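Pseudouridine synthase (Pyrococcus abyssi, PDB 2AUS) probably converts specific uridines in RNA to pseudouridine, as the Cbf5 (TruB-family) catalytic protein of archaeal ribonucleoprotein particles. Local coordinates at residues 231-234 with 235-239. Residues are numbered along the deposited sequence; the frame is centred on the assembly and turned at random.
Sequences GIEE and YIRKA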
loop_
_atom_site.group_PDB
_atom_site.type_symbol
_atom_site.label_atom_id
_atom_site.label_comp_id
_atom_site.label_asym_id
_atom_site.label_seq_id
_atom_site.Cartn_x
_atom_site.Cartn_y
_atom_site.Cartn_z
ATOM N N GLY A 231 27.986 -12.223 -3.357
ATOM C CA GLY A 231 28.518 -13.162 -4.333
ATOM C C GLY A 231 27.977 -14.578 -4.241
ATOM O O GLY A 231 28.622 -15.520 -4.700
ATOM N N ILE A 232 26.791 -14.735 -3.660
ATOM C CA ILE A 232 26.165 -16.046 -3.506
ATOM C C ILE A 232 25.002 -16.182 -4.496
ATOM O O ILE A 232 23.941 -15.593 -4.295
ATOM C CB ILE A 232 25.614 -16.225 -2.066
ATOM C CG1 ILE A 232 26.736 -15.991 -1.047
ATOM C CG2 ILE A 232 25.018 -17.606 -1.899
ATOM C CD1 ILE A 232 27.918 -16.933 -1.209
ATOM N N GLU A 233 25.188 -16.971 -5.546
ATOM C CA GLU A 233 24.144 -17.131 -6.556
ATOM C C GLU A 233 23.168 -18.267 -6.286
ATOM O O GLU A 233 22.139 -18.367 -6.947
ATOM C CB GLU A 233 24.774 -17.348 -7.933
ATOM C CG GLU A 233 25.661 -18.579 -8.008
ATOM C CD GLU A 233 25.878 -19.055 -9.435
ATOM O OE1 GLU A 233 25.210 -20.033 -9.847
ATOM O OE2 GLU A 233 26.704 -18.442 -10.144
ATOM N N GLU A 234 23.494 -19.111 -5.315
ATOM C CA GLU A 234 22.668 -20.262 -4.974
ATOM C C GLU A 234 21.179 -19.971 -4.791
ATOM O O GLU A 234 20.322 -20.649 -5.365
ATOM C CB GLU A 234 23.187 -20.911 -3.696
ATOM C CG GLU A 234 22.495 -22.209 -3.345
ATOM C CD GLU A 234 22.786 -22.651 -1.921
ATOM O OE1 GLU A 234 23.933 -22.464 -1.464
ATOM O OE2 GLU A 234 21.873 -23.197 -1.261
ATOM N N TYR A 235 20.869 -18.965 -3.985
ATOM C CA TYR A 235 19.478 -18.641 -3.709
ATOM C C TYR A 235 18.732 -18.013 -4.879
ATOM O O TYR A 235 17.615 -18.419 -5.178
ATOM C CB TYR A 235 19.415 -17.772 -2.450
ATOM C CG TYR A 235 20.110 -18.482 -1.306
ATOM C CD1 TYR A 235 19.544 -19.618 -0.726
ATOM C CD2 TYR A 235 21.395 -18.106 -0.901
ATOM C CE1 TYR A 235 20.242 -20.369 0.218
ATOM C CE2 TYR A 235 22.102 -18.852 0.042
ATOM C CZ TYR A 235 21.518 -19.982 0.592
ATOM O OH TYR A 235 22.213 -20.742 1.501
ATOM N N ILE A 236 19.335 -17.037 -5.550
ATOM C CA ILE A 236 18.656 -16.423 -6.685
ATOM C C ILE A 236 18.440 -17.515 -7.735
ATOM O O ILE A 236 17.385 -17.582 -8.359
ATOM C CB ILE A 236 19.473 -15.248 -7.289
ATOM C CG1 ILE A 236 18.594 -14.450 -8.259
ATOM C CG2 ILE A 236 20.700 -15.771 -8.031
ATOM C CD1 ILE A 236 17.330 -13.885 -7.622
ATOM N N ARG A 237 19.429 -18.391 -7.901
ATOM C CA ARG A 237 19.323 -19.479 -8.869
ATOM C C ARG A 237 18.111 -20.354 -8.572
ATOM O O ARG A 237 17.329 -20.675 -9.472
ATOM C CB ARG A 237 20.578 -20.347 -8.863
ATOM C CG ARG A 237 20.471 -21.546 -9.797
ATOM C CD ARG A 237 21.746 -22.367 -9.845
ATOM N NE ARG A 237 22.836 -21.678 -10.533
ATOM C CZ ARG A 237 22.928 -21.552 -11.853
ATOM N NH1 ARG A 237 21.985 -22.067 -12.638
ATOM N NH2 ARG A 237 23.971 -20.930 -12.387
ATOM N N LYS A 238 17.956 -20.741 -7.309
ATOM C CA LYS A 238 16.827 -21.573 -6.913
ATOM C C LYS A 238 15.497 -20.827 -6.976
ATOM O O LYS A 238 14.445 -21.438 -7.110
ATOM C CB LYS A 238 17.039 -22.115 -5.499
ATOM C CG LYS A 238 18.213 -23.069 -5.387
ATOM C CD LYS A 238 18.390 -23.563 -3.964
ATOM C CE LYS A 238 19.679 -24.346 -3.823
ATOM N NZ LYS A 238 19.935 -24.677 -2.401
ATOM N N ALA A 239 15.552 -19.504 -6.888
ATOM C CA ALA A 239 14.347 -18.681 -6.922
ATOM C C ALA A 239 13.809 -18.496 -8.344
ATOM O O ALA A 239 12.669 -18.067 -8.520
ATOM C CB ALA A 239 14.635 -17.311 -6.292
HETATM O O HOH W 1 21.479 -15.526 -4.156
#
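The side chains of Glu-233 and Arg-237 run alongside each other, and a single carboxylate oxygen accepts from two donors: NE and NH2 of Arg-237 each stand 3.0 Å from OE1 of Glu-233, which sits at the guanidinium edge, in its plane. A bend at chi3 (-70°) turns the guanidinium so that its NE/NH2 edge faces this oxygen. NH2 also bonds to the carbonyl of Arg-38, so an alanine in place of Arg-237 would probably deprive the Glu-233 carboxylate of both its arginine donors and the Arg-38 carbonyl of one. One residue on, NZ of Lys-238, at the end of an extended chain, pairs with OE2 of Glu-234 at 2.7 Å, on the anti side but 26° out of the carboxylate plane. The same residue pairs are also joined by backbone bonds, Arg-237 N to Glu-233 O at 2.9 Å and Lys-238 N to Glu-234 O at 3.1 Å. A water joins Ile-232 O to Ile-236 N at the start of the helix. Further out, the Glu-234 carboxylate lies over one face of the Tyr-235 ring, their planes 31° apart, while CG2 of Ile-232 meets CE2 of that ring at 3.7 Å. Two successive i to i+4 Glu-Arg and Glu-Lys salt bridges thus link residues at the N-terminal start of helix 234-239, which packs against helices 217-228 and 40-45.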